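DNA ligase (Aquifex aeolicus, PDB 3QWU) probably joins nucleic-acid ends as an ATP-dependent ligase, with a pocket that binds adenosine and a nearby calcium site. Local coordinates at residues I60-T65 / M266-L271; R68-A73 / R224-K229; P74-E79 / L188-A193; G135-Y140 / T305-F310. All blocks are in the same frame, centred on the assembly; numbering follows the deposited sequence.

Contact 1. Residues I60-T65 / M266-L271; sequences IFLLET and MYEEGL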
# COMPACT_ATOMS: atom_id res chain seq x y z
N ILE A 60 -5.23 -5.14 -19.03
CA ILE A 60 -6.43 -4.33 -19.14
C ILE A 60 -7.32 -4.60 -17.93
O ILE A 60 -7.40 -5.76 -17.41
CB ILE A 60 -7.28 -4.55 -20.43
CG1 ILE A 60 -7.50 -6.02 -20.75
CG2 ILE A 60 -6.65 -3.88 -21.59
CD1 ILE A 60 -8.28 -6.30 -22.08
N PHE A 61 -8.05 -3.56 -17.53
CA PHE A 61 -8.93 -3.59 -16.35
C PHE A 61 -10.38 -3.67 -16.77
O PHE A 61 -11.24 -4.10 -15.98
CB PHE A 61 -8.72 -2.35 -15.49
CG PHE A 61 -7.44 -2.35 -14.66
CD1 PHE A 61 -6.18 -2.58 -15.24
CD2 PHE A 61 -7.50 -2.05 -13.29
CE1 PHE A 61 -5.00 -2.57 -14.45
CE2 PHE A 61 -6.35 -2.03 -12.49
CZ PHE A 61 -5.08 -2.28 -13.08
N LEU A 62 -10.69 -3.24 -18.00
CA LEU A 62 -12.07 -3.30 -18.52
C LEU A 62 -11.98 -4.26 -19.66
O LEU A 62 -11.15 -4.12 -20.54
CB LEU A 62 -12.59 -1.93 -18.99
CG LEU A 62 -13.07 -1.00 -17.87
CD1 LEU A 62 -13.47 0.40 -18.38
CD2 LEU A 62 -14.24 -1.63 -17.13
N LEU A 63 -12.75 -5.33 -19.60
CA LEU A 63 -12.60 -6.39 -20.59
C LEU A 63 -13.09 -5.84 -21.94
O LEU A 63 -12.38 -5.90 -22.94
CB LEU A 63 -13.36 -7.64 -20.16
CG LEU A 63 -13.32 -8.92 -20.99
CD1 LEU A 63 -11.91 -9.34 -21.35
CD2 LEU A 63 -14.00 -10.02 -20.14
N GLU A 64 -14.29 -5.30 -21.97
CA GLU A 64 -14.90 -4.94 -23.26
C GLU A 64 -14.19 -3.76 -23.94
O GLU A 64 -13.77 -3.84 -25.14
CB GLU A 64 -16.37 -4.60 -23.09
CG GLU A 64 -16.96 -4.13 -24.45
CD GLU A 64 -18.47 -4.22 -24.52
OE1 GLU A 64 -19.13 -4.52 -23.51
OE2 GLU A 64 -19.01 -3.94 -25.60
N THR A 65 -14.05 -2.66 -23.20
CA THR A 65 -13.39 -1.49 -23.72
C THR A 65 -11.89 -1.72 -23.90
O THR A 65 -11.30 -1.08 -24.70
CB THR A 65 -13.61 -0.31 -22.79
OG1 THR A 65 -15.02 -0.22 -22.52
CG2 THR A 65 -13.15 0.97 -23.39
N MET A 266 -16.30 -4.77 -10.98
CA MET A 266 -17.63 -4.46 -10.39
C MET A 266 -18.37 -3.43 -11.20
O MET A 266 -19.58 -3.55 -11.41
CB MET A 266 -17.52 -4.03 -8.91
CG MET A 266 -17.04 -5.18 -8.08
SD MET A 266 -16.68 -4.83 -6.42
CE MET A 266 -18.37 -4.55 -5.76
N TYR A 267 -17.64 -2.42 -11.67
CA TYR A 267 -18.23 -1.36 -12.46
C TYR A 267 -18.63 -1.86 -13.83
O TYR A 267 -19.66 -1.50 -14.37
CB TYR A 267 -17.23 -0.21 -12.57
CG TYR A 267 -17.56 0.88 -13.58
CD1 TYR A 267 -18.39 1.92 -13.25
CD2 TYR A 267 -17.02 0.86 -14.85
CE1 TYR A 267 -18.70 2.93 -14.19
CE2 TYR A 267 -17.32 1.84 -15.79
CZ TYR A 267 -18.15 2.87 -15.44
OH TYR A 267 -18.42 3.85 -16.36
N GLU A 268 -17.78 -2.67 -14.44
CA GLU A 268 -18.12 -3.18 -15.73
C GLU A 268 -19.36 -4.07 -15.62
O GLU A 268 -20.23 -4.01 -16.45
CB GLU A 268 -16.93 -3.93 -16.35
CG GLU A 268 -17.22 -4.55 -17.74
CD GLU A 268 -15.98 -5.08 -18.43
OE1 GLU A 268 -14.92 -5.27 -17.77
OE2 GLU A 268 -16.04 -5.26 -19.66
N GLU A 269 -19.42 -4.91 -14.60
CA GLU A 269 -20.50 -5.86 -14.49
C GLU A 269 -21.73 -5.35 -13.76
O GLU A 269 -22.74 -6.00 -13.79
CB GLU A 269 -19.98 -7.15 -13.84
CG GLU A 269 -19.02 -7.92 -14.75
CD GLU A 269 -19.56 -8.12 -16.17
OE1 GLU A 269 -20.72 -8.57 -16.27
OE2 GLU A 269 -18.85 -7.80 -17.17
N GLY A 270 -21.67 -4.19 -13.11
CA GLY A 270 -22.77 -3.77 -12.23
C GLY A 270 -22.57 -4.13 -10.76
O GLY A 270 -22.16 -5.22 -10.44
N LEU A 271 -22.86 -3.19 -9.88
CA LEU A 271 -22.61 -3.29 -8.41
C LEU A 271 -23.78 -3.97 -7.69
O LEU A 271 -23.66 -4.32 -6.52
CB LEU A 271 -22.43 -1.88 -7.86
CG LEU A 271 -22.02 -1.48 -6.45
CD1 LEU A 271 -22.47 0.00 -6.24
CD2 LEU A 271 -22.55 -2.40 -5.34
O HOH W 1 -13.25 -5.73 -15.90
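Glu268 reaches out from the last turn of helix 254-269 and lays its carboxylate across the first turn of helix 63-70. A CG anti to the backbone N (chi1 178°) and an extended chain beyond it carry the carboxylate out to the other segment. Each oxygen then takes one backbone N-H. Leu63 N donates to Glu268 OE1 at 2.8 Å with a nearly straight bond (166°), and Glu64 N donates to Glu268 OE2 at 2.9 Å. Both donors come in on the syn sides, 16° out of the carboxylate plane, and this paired grip should fix the rotation of the group. A water adds a further link: it donates to Phe61 O at 2.6 Å and also to Glu268 OE1.

The aliphatic part is packed as well. The Leu62 and Glu268 side chains run antiparallel to one another as they pass, which puts Leu62 CD2 3.6 Å from Glu268 CB. The same methyl lies at the edge of the Tyr267 ring, near its plane, with Leu62 CD2 4.4 Å from Tyr267 CD2. Glu64 turns its own carboxylate to Arg68, and Glu64 OE1 stays 5.0 Å from Glu268 OE2, which has a long, weak ion pair with Lys202. Beyond the two segments, Leu63 packs on helix 195-210, and Tyr267 rests on Leu363 of the second subunit.

Leu62, at the N-cap position, has no polar side-chain atom to offer the first-turn amides. A carboxylate from a distant helix serves them instead, the familiar binding of an anion at a helix N-terminus, where the helix dipole probably adds to the attraction.

Contact 2. Residues R68-A73 / R224-K229; sequences REQFEA and RNKRAK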
# COMPACT_ATOMS: atom_id res chain seq x y z
N ARG A 68 -11.54 -3.83 -27.25
CA ARG A 68 -11.86 -2.87 -28.29
C ARG A 68 -10.76 -1.82 -28.50
O ARG A 68 -10.50 -1.42 -29.61
CB ARG A 68 -13.19 -2.23 -27.92
CG ARG A 68 -13.87 -1.44 -28.97
CD ARG A 68 -15.38 -1.28 -28.63
NE ARG A 68 -16.09 -2.50 -29.02
CZ ARG A 68 -17.16 -3.02 -28.43
NH1 ARG A 68 -17.69 -2.44 -27.35
NH2 ARG A 68 -17.71 -4.14 -28.93
N GLU A 69 -10.09 -1.40 -27.43
CA GLU A 69 -9.03 -0.37 -27.59
C GLU A 69 -7.67 -0.94 -28.03
O GLU A 69 -6.97 -0.32 -28.83
CB GLU A 69 -8.89 0.44 -26.29
CG GLU A 69 -7.77 1.51 -26.26
CD GLU A 69 -8.18 2.85 -26.91
OE1 GLU A 69 -9.32 3.34 -26.71
OE2 GLU A 69 -7.34 3.43 -27.59
N GLN A 70 -7.27 -2.09 -27.51
CA GLN A 70 -5.90 -2.52 -27.68
C GLN A 70 -5.59 -3.26 -28.97
O GLN A 70 -4.43 -3.31 -29.37
CB GLN A 70 -5.46 -3.38 -26.50
CG GLN A 70 -5.40 -2.62 -25.20
CD GLN A 70 -4.47 -1.42 -25.23
OE1 GLN A 70 -4.83 -0.33 -24.76
NE2 GLN A 70 -3.25 -1.63 -25.74
N PHE A 71 -6.61 -3.82 -29.63
CA PHE A 71 -6.43 -4.75 -30.74
C PHE A 71 -7.10 -4.28 -32.01
O PHE A 71 -8.23 -3.82 -31.97
CB PHE A 71 -6.90 -6.17 -30.38
CG PHE A 71 -6.11 -6.80 -29.24
CD1 PHE A 71 -4.77 -7.10 -29.38
CD2 PHE A 71 -6.71 -7.05 -28.03
CE1 PHE A 71 -4.03 -7.65 -28.32
CE2 PHE A 71 -5.96 -7.57 -26.96
CZ PHE A 71 -4.62 -7.87 -27.11
N GLU A 72 -6.36 -4.41 -33.12
CA GLU A 72 -6.76 -3.98 -34.45
C GLU A 72 -7.05 -5.16 -35.37
O GLU A 72 -7.50 -4.96 -36.50
CB GLU A 72 -5.61 -3.26 -35.18
CG GLU A 72 -5.03 -2.04 -34.52
CD GLU A 72 -3.73 -1.63 -35.22
OE1 GLU A 72 -2.90 -2.55 -35.53
OE2 GLU A 72 -3.57 -0.40 -35.47
N ALA A 73 -6.69 -6.36 -34.93
CA ALA A 73 -6.87 -7.58 -35.68
C ALA A 73 -7.50 -8.62 -34.76
O ALA A 73 -7.67 -8.38 -33.58
CB ALA A 73 -5.51 -8.06 -36.22
N ARG A 224 2.92 -7.28 -35.33
CA ARG A 224 3.35 -6.67 -34.09
C ARG A 224 2.99 -7.59 -32.89
O ARG A 224 3.63 -7.56 -31.85
CB ARG A 224 2.78 -5.26 -33.95
CG ARG A 224 1.29 -5.21 -33.78
CD ARG A 224 0.86 -3.88 -33.25
NE ARG A 224 -0.52 -3.94 -32.82
CZ ARG A 224 -1.26 -2.89 -32.46
NH1 ARG A 224 -2.52 -3.08 -32.06
NH2 ARG A 224 -0.73 -1.66 -32.50
N ASN A 225 2.00 -8.46 -33.08
CA ASN A 225 1.69 -9.53 -32.13
C ASN A 225 1.49 -9.02 -30.68
O ASN A 225 2.05 -9.55 -29.73
CB ASN A 225 2.81 -10.58 -32.19
CG ASN A 225 2.52 -11.84 -31.39
OD1 ASN A 225 3.43 -12.48 -30.92
ND2 ASN A 225 1.26 -12.20 -31.25
N LYS A 226 0.68 -7.98 -30.55
CA LYS A 226 0.53 -7.31 -29.30
C LYS A 226 -0.21 -8.27 -28.35
O LYS A 226 -1.09 -9.06 -28.77
CB LYS A 226 -0.20 -5.98 -29.51
CG LYS A 226 -0.81 -5.28 -28.26
CD LYS A 226 -0.42 -3.76 -28.21
CE LYS A 226 -1.48 -2.86 -27.65
NZ LYS A 226 -2.35 -2.22 -28.67
N ARG A 227 0.23 -8.21 -27.09
CA ARG A 227 -0.34 -9.02 -26.03
C ARG A 227 -0.98 -8.18 -24.94
O ARG A 227 -0.59 -7.02 -24.71
CB ARG A 227 0.76 -9.85 -25.38
CG ARG A 227 1.19 -11.00 -26.19
CD ARG A 227 2.62 -10.88 -26.73
NE ARG A 227 2.74 -11.97 -27.68
CZ ARG A 227 2.92 -13.24 -27.34
NH1 ARG A 227 3.14 -13.61 -26.06
NH2 ARG A 227 2.94 -14.16 -28.30
N ALA A 228 -1.93 -8.80 -24.24
CA ALA A 228 -2.60 -8.19 -23.07
C ALA A 228 -3.21 -9.26 -22.20
O ALA A 228 -3.66 -10.25 -22.69
CB ALA A 228 -3.65 -7.19 -23.49
N LYS A 229 -3.24 -9.04 -20.90
CA LYS A 229 -3.77 -10.05 -19.98
C LYS A 229 -4.91 -9.49 -19.13
O LYS A 229 -4.96 -8.27 -18.84
CB LYS A 229 -2.67 -10.62 -19.09
CG LYS A 229 -1.98 -9.59 -18.18
CD LYS A 229 -0.98 -10.33 -17.21
CE LYS A 229 0.30 -9.55 -16.94
NZ LYS A 229 0.20 -8.39 -16.02
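At the C-terminal end of helix 63-70, Phe71 and its neighbours pack on the start of strand 227-231, part of the mixed sheet that borders the adenosine pocket; the same strand carries Lys229 of that pocket. Phe71, the first residue to leave helical backbone angles, lies between helix end and strand. With its CG anti to the carbonyl carbon (chi1 -63°), the ring turns an edge to the strand: Phe71 CE1 is 3.3 Å from Lys226 O, which lies near the ring plane. Phe71 CZ meets the methyl of Ala228, CZ to CB 3.8 Å. One ring face holds Gln70 CB, offset toward the rim, and Phe71 also meets the ring of Phe75. Ala228 touches Ile367 of the second subunit as well.

The helix end itself is met by a charge. Lys226 NZ donates to Gln70 O, a carbonyl of the last turn, and the modelled 2.5 Å is so short that the exact length is doubtful. A positive group here is likely to suit the negative end of the helix dipole.

On the outer side of the contact, Arg224 and Glu72 cross at about a right angle. The Arg224 chain runs extended from CG to NE and brings its guanidinium flat against the Glu72 carboxylate, the two planes 15° apart. Arg224 NE makes its own salt bridge to Glu220, whose other oxygen accepts from Glu72 N, so one acidic residue ties both sides together. The Glu72 pairing rests on charge without a directed N-H: Glu72 OE1 sits over the centre of the guanidinium face, 3.5 Å from Arg224 NH1.

Contact 3. Residues P74-E79 / L188-A193; sequences PFWVEE and LGRFTA. With ADN (adenosine), chain C.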
# COMPACT_ATOMS: atom_id res chain seq x y z
N PRO A 74 -7.86 -9.78 -35.30
CA PRO A 74 -8.29 -10.86 -34.45
C PRO A 74 -7.21 -11.29 -33.49
O PRO A 74 -6.01 -11.01 -33.70
CB PRO A 74 -8.53 -12.00 -35.44
CG PRO A 74 -8.77 -11.35 -36.75
CD PRO A 74 -7.93 -10.13 -36.73
N PHE A 75 -7.63 -11.98 -32.43
CA PHE A 75 -6.70 -12.37 -31.42
C PHE A 75 -7.04 -13.71 -30.83
O PHE A 75 -8.21 -14.07 -30.63
CB PHE A 75 -6.58 -11.29 -30.32
CG PHE A 75 -7.87 -10.85 -29.78
CD1 PHE A 75 -8.44 -11.51 -28.71
CD2 PHE A 75 -8.58 -9.82 -30.39
CE1 PHE A 75 -9.67 -11.13 -28.23
CE2 PHE A 75 -9.80 -9.46 -29.95
CZ PHE A 75 -10.36 -10.11 -28.83
N TRP A 76 -5.99 -14.43 -30.52
CA TRP A 76 -6.10 -15.70 -29.84
C TRP A 76 -6.20 -15.49 -28.31
O TRP A 76 -5.50 -14.65 -27.74
CB TRP A 76 -4.88 -16.57 -30.18
CG TRP A 76 -4.86 -17.08 -31.60
CD1 TRP A 76 -4.22 -16.53 -32.66
CD2 TRP A 76 -5.51 -18.25 -32.09
NE1 TRP A 76 -4.40 -17.29 -33.78
CE2 TRP A 76 -5.19 -18.36 -33.46
CE3 TRP A 76 -6.31 -19.24 -31.50
CZ2 TRP A 76 -5.66 -19.40 -34.25
CZ3 TRP A 76 -6.77 -20.28 -32.29
CH2 TRP A 76 -6.45 -20.34 -33.66
N VAL A 77 -7.05 -16.27 -27.68
CA VAL A 77 -7.26 -16.22 -26.24
C VAL A 77 -6.73 -17.47 -25.66
O VAL A 77 -7.10 -18.54 -26.08
CB VAL A 77 -8.71 -16.03 -25.95
CG1 VAL A 77 -9.00 -16.11 -24.47
CG2 VAL A 77 -9.14 -14.64 -26.51
N GLU A 78 -5.76 -17.33 -24.77
CA GLU A 78 -5.09 -18.44 -24.09
C GLU A 78 -5.28 -18.36 -22.56
O GLU A 78 -5.41 -17.28 -22.04
CB GLU A 78 -3.59 -18.41 -24.36
CG GLU A 78 -3.27 -18.74 -25.76
CD GLU A 78 -1.78 -18.84 -26.01
OE1 GLU A 78 -0.96 -18.30 -25.23
OE2 GLU A 78 -1.44 -19.50 -27.00
N GLU A 79 -5.26 -19.50 -21.88
CA GLU A 79 -5.35 -19.51 -20.43
C GLU A 79 -4.05 -19.00 -19.83
O GLU A 79 -2.97 -19.37 -20.27
CB GLU A 79 -5.64 -20.89 -19.85
CG GLU A 79 -5.66 -20.85 -18.29
CD GLU A 79 -5.83 -22.22 -17.60
OE1 GLU A 79 -5.85 -23.23 -18.32
OE2 GLU A 79 -5.93 -22.28 -16.36
N LEU A 188 -8.41 -21.05 -26.10
CA LEU A 188 -9.87 -20.84 -26.13
C LEU A 188 -10.39 -20.58 -27.53
O LEU A 188 -11.55 -20.89 -27.82
CB LEU A 188 -10.28 -19.68 -25.23
CG LEU A 188 -10.26 -19.95 -23.73
CD1 LEU A 188 -11.15 -21.18 -23.38
CD2 LEU A 188 -8.81 -20.06 -23.13
N GLY A 189 -9.51 -20.03 -28.37
CA GLY A 189 -9.77 -19.83 -29.77
C GLY A 189 -9.35 -18.44 -30.22
O GLY A 189 -8.61 -17.71 -29.52
N ARG A 190 -9.82 -18.10 -31.42
CA ARG A 190 -9.45 -16.89 -32.14
C ARG A 190 -10.67 -16.01 -32.21
O ARG A 190 -11.73 -16.45 -32.64
CB ARG A 190 -9.03 -17.27 -33.55
CG ARG A 190 -8.59 -16.12 -34.40
CD ARG A 190 -7.96 -16.65 -35.60
NE ARG A 190 -7.18 -15.64 -36.30
CZ ARG A 190 -7.69 -14.79 -37.16
NH1 ARG A 190 -8.99 -14.80 -37.42
NH2 ARG A 190 -6.89 -13.91 -37.76
N PHE A 191 -10.51 -14.76 -31.79
CA PHE A 191 -11.67 -13.89 -31.55
C PHE A 191 -11.45 -12.52 -32.11
O PHE A 191 -10.31 -12.14 -32.38
CB PHE A 191 -11.98 -13.77 -30.04
CG PHE A 191 -12.43 -15.05 -29.41
CD1 PHE A 191 -13.76 -15.41 -29.43
CD2 PHE A 191 -11.52 -15.90 -28.80
CE1 PHE A 191 -14.18 -16.63 -28.87
CE2 PHE A 191 -11.92 -17.08 -28.21
CZ PHE A 191 -13.24 -17.45 -28.25
N THR A 192 -12.56 -11.78 -32.23
CA THR A 192 -12.55 -10.33 -32.49
C THR A 192 -13.30 -9.63 -31.39
O THR A 192 -14.10 -10.28 -30.68
CB THR A 192 -13.30 -9.98 -33.82
OG1 THR A 192 -14.69 -10.28 -33.64
CG2 THR A 192 -12.77 -10.78 -34.99
N ALA A 193 -13.07 -8.31 -31.27
CA ALA A 193 -13.81 -7.45 -30.32
C ALA A 193 -15.22 -7.06 -30.78
O ALA A 193 -15.73 -6.02 -30.39
CB ALA A 193 -12.99 -6.16 -29.98
O5' ADN C . 3.40 -11.53 -17.36
C5' ADN C . 2.43 -12.57 -17.51
C4' ADN C . 2.99 -13.88 -16.97
O4' ADN C . 1.97 -14.92 -16.93
C3' ADN C . 4.10 -14.41 -17.88
O3' ADN C . 5.41 -13.95 -17.57
C2' ADN C . 3.97 -15.92 -17.77
O2' ADN C . 4.94 -16.45 -16.89
C1' ADN C . 2.57 -16.20 -17.23
N9 ADN C . 1.69 -16.90 -18.17
C8 ADN C . 0.83 -17.89 -17.81
N7 ADN C . 0.12 -18.36 -18.86
C5 ADN C . 0.53 -17.63 -19.93
C6 ADN C . 0.16 -17.58 -21.34
N6 ADN C . -0.79 -18.46 -21.77
N1 ADN C . 0.83 -16.72 -22.17
C2 ADN C . 1.76 -15.86 -21.67
N3 ADN C . 2.13 -15.82 -20.36
C4 ADN C . 1.57 -16.68 -19.48
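Strands 75-79 and 188-191 run antiparallel, their axes 4.5 Å apart at closest approach and 159° between directions. Phe75 and Phe191 form a hydrogen-bonded pair with N to O distances of 2.7 Å both ways, Trp76 and Arg190 a non-hydrogen-bonded one; Val77 N then donates to Gly189 O at 2.8 Å.

The Trp76 ring lies against the Arg190 chain in a CH-pi contact: Arg190 CB stands 3.7 Å from the centroid of the six-membered ring, almost exactly over it. Being extended, the arginine carries on to Pro74, whose CB sits over one guanidinium face (3.4 Å from Arg190 CZ), while Arg190 NH2 pairs with Asp221. With an alanine at Trp76 this CH-pi platform would be lost and the aliphatic part of Arg190 would probably be left less covered. On the opposite sheet face, Val77 CG2 meets Phe191 CD2 at 3.5 Å. Phe191 O lies over the Phe75 ring, offset toward its rim.

Further along, Glu79 O accepts from adenosine N6 at 2.8 Å. Glu78 OE1, salt-bridged to Lys219, takes a weak second bond from N6. An edge strand thus flanks the strand that reads the adenine amino group, consistent with a nucleotidyltransferase-type adenylation pocket.

Contact 4. Residues G135-Y140 / T305-F310; sequences GPENPY and TFTCKF
Phe306 has its CG anti to the carbonyl carbon (chi1 -68°), which aims the CD2 edge of its ring at the loop 135-140. Cys308 places SG between its own N and carbonyl carbon (chi1 58°), where it touches Pro139. The loop is built on an Asx turn, Tyr140 N donating to Asn138 OD1 at 2.8 Å, and Asn138 ND2 holds Gly135 O in the carbonyl plane. It lies against strand 303-310, an outer strand of an antiparallel sheet, bringing the loop after strand 127-134, in the RNA ligase family region, against the C-terminal OB-family region.

Asn138 O sits at the edge of the Phe306 ring, in plane and 3.6 Å from Phe306 CD2, and Pro139 O meets the same carbon obliquely. The Phe306 ring also meets that of Phe348, and replacing Phe306 with an alanine would probably open a gap beside the Asx turn and leave the Phe348 ring without its mate. Next along, Pro139 CB touches Cys308 SG at 4.0 Å. Glu137 and Thr307 lie side by side, with Glu137 CG 3.9 Å from Thr307 CG2, and Glu137 OE1 continues to a salt bridge with Arg345.

No direct hydrogen bond crosses the contact; water does the pairing. One water accepts from Thr307 N (3.0 Å) and donates to both Pro136 O and Asn138 O. Another accepts from Lys309 N at 2.9 Å and donates to Glu137 O.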
# COMPACT_ATOMS: atom_id res chain seq x y z
N GLY A 135 2.02 -25.97 -9.88
CA GLY A 135 1.70 -27.11 -9.02
C GLY A 135 1.91 -26.84 -7.53
O GLY A 135 2.55 -25.88 -7.14
N PRO A 136 1.40 -27.73 -6.69
CA PRO A 136 1.45 -27.40 -5.29
C PRO A 136 2.83 -27.65 -4.68
O PRO A 136 3.14 -27.12 -3.62
CB PRO A 136 0.44 -28.36 -4.68
CG PRO A 136 0.51 -29.57 -5.60
CD PRO A 136 0.74 -29.01 -6.96
N GLU A 137 3.66 -28.46 -5.33
CA GLU A 137 4.97 -28.71 -4.79
C GLU A 137 6.10 -28.06 -5.61
O GLU A 137 6.98 -28.74 -6.12
CB GLU A 137 5.15 -30.22 -4.68
CG GLU A 137 4.09 -30.86 -3.84
CD GLU A 137 4.15 -32.38 -3.88
OE1 GLU A 137 5.16 -32.97 -4.33
OE2 GLU A 137 3.17 -32.99 -3.47
N ASN A 138 6.07 -26.74 -5.70
CA ASN A 138 7.12 -25.96 -6.29
C ASN A 138 7.68 -24.98 -5.27
O ASN A 138 7.07 -24.74 -4.27
CB ASN A 138 6.65 -25.24 -7.56
CG ASN A 138 5.95 -23.92 -7.28
OD1 ASN A 138 6.58 -22.88 -7.14
ND2 ASN A 138 4.63 -23.97 -7.21
N PRO A 139 8.89 -24.44 -5.51
CA PRO A 139 9.52 -23.68 -4.44
C PRO A 139 9.33 -22.21 -4.56
O PRO A 139 9.83 -21.50 -3.74
CB PRO A 139 11.01 -24.02 -4.62
CG PRO A 139 11.13 -24.44 -6.11
CD PRO A 139 9.76 -24.53 -6.68
N TYR A 140 8.60 -21.75 -5.55
CA TYR A 140 8.44 -20.31 -5.75
C TYR A 140 7.08 -19.71 -5.31
O TYR A 140 7.01 -18.55 -4.95
CB TYR A 140 8.66 -20.00 -7.22
CG TYR A 140 10.07 -20.22 -7.66
CD1 TYR A 140 11.07 -19.42 -7.20
CD2 TYR A 140 10.40 -21.26 -8.53
CE1 TYR A 140 12.37 -19.61 -7.62
CE2 TYR A 140 11.67 -21.47 -8.94
CZ TYR A 140 12.67 -20.64 -8.49
OH TYR A 140 13.96 -20.82 -8.89
N THR A 305 5.68 -22.57 4.33
CA THR A 305 6.45 -23.79 4.09
C THR A 305 6.29 -24.17 2.62
O THR A 305 5.22 -24.08 2.09
CB THR A 305 6.03 -24.98 5.05
OG1 THR A 305 6.43 -24.68 6.41
CG2 THR A 305 6.69 -26.32 4.65
N PHE A 306 7.39 -24.58 1.99
CA PHE A 306 7.41 -25.05 0.59
C PHE A 306 7.91 -26.46 0.52
O PHE A 306 8.76 -26.82 1.34
CB PHE A 306 8.34 -24.18 -0.23
CG PHE A 306 7.82 -22.81 -0.40
CD1 PHE A 306 7.93 -21.90 0.62
CD2 PHE A 306 7.17 -22.45 -1.53
CE1 PHE A 306 7.41 -20.63 0.48
CE2 PHE A 306 6.68 -21.18 -1.68
CZ PHE A 306 6.78 -20.28 -0.68
N THR A 307 7.40 -27.26 -0.41
CA THR A 307 7.88 -28.64 -0.56
C THR A 307 8.08 -29.02 -2.01
O THR A 307 7.25 -28.74 -2.84
CB THR A 307 6.96 -29.68 0.16
OG1 THR A 307 7.52 -31.01 0.02
CG2 THR A 307 5.56 -29.69 -0.41
N CYS A 308 9.19 -29.64 -2.35
CA CYS A 308 9.45 -29.98 -3.75
C CYS A 308 10.46 -31.11 -3.86
O CYS A 308 11.09 -31.47 -2.87
CB CYS A 308 9.88 -28.74 -4.52
SG CYS A 308 11.36 -27.94 -3.83
N LYS A 309 10.56 -31.71 -5.05
CA LYS A 309 11.30 -32.99 -5.31
C LYS A 309 12.44 -32.82 -6.30
O LYS A 309 12.26 -32.18 -7.33
CB LYS A 309 10.35 -33.94 -6.02
CG LYS A 309 9.86 -35.05 -5.26
CD LYS A 309 8.66 -35.65 -6.02
CE LYS A 309 9.08 -36.73 -7.01
NZ LYS A 309 7.95 -37.35 -7.77
N PHE A 310 13.57 -33.46 -6.07
CA PHE A 310 14.66 -33.40 -7.03
C PHE A 310 15.18 -34.77 -7.38
O PHE A 310 15.14 -35.66 -6.55
CB PHE A 310 15.87 -32.62 -6.52
CG PHE A 310 15.58 -31.24 -6.13
CD1 PHE A 310 14.82 -30.98 -5.00
CD2 PHE A 310 16.14 -30.19 -6.83
CE1 PHE A 310 14.57 -29.67 -4.61
CE2 PHE A 310 15.92 -28.87 -6.44
CZ PHE A 310 15.12 -28.60 -5.33
O HOH W 2 5.51 -25.73 -2.16
O HOH W 3 8.30 -30.91 -6.68

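Overall arrangement
Contacts 1, 2 and 3 form one cluster on the same side of the chain's centre, with contact 3 nested along the chain inside contact 2 and contact 2 inside contact 1. Contacts 2 and 3 have centres 10 Å apart and join through Arg68 NH2 and Ala193 O (3.1 Å), a probable hydrogen bond; contacts 1 and 2 share helix 63-70 and meet where Ile60 N lies 3.2 Å from Lys229 O. Contact 4 stands on the opposite side, its centre 32 to 35 Å from the others. Adenosine touches contact 3 and Lys229 of contact 2, whereas the side chain of Tyr140 in contact 4 is about 11 Å from it, and that of Asn138 about 11 Å from the calcium ion.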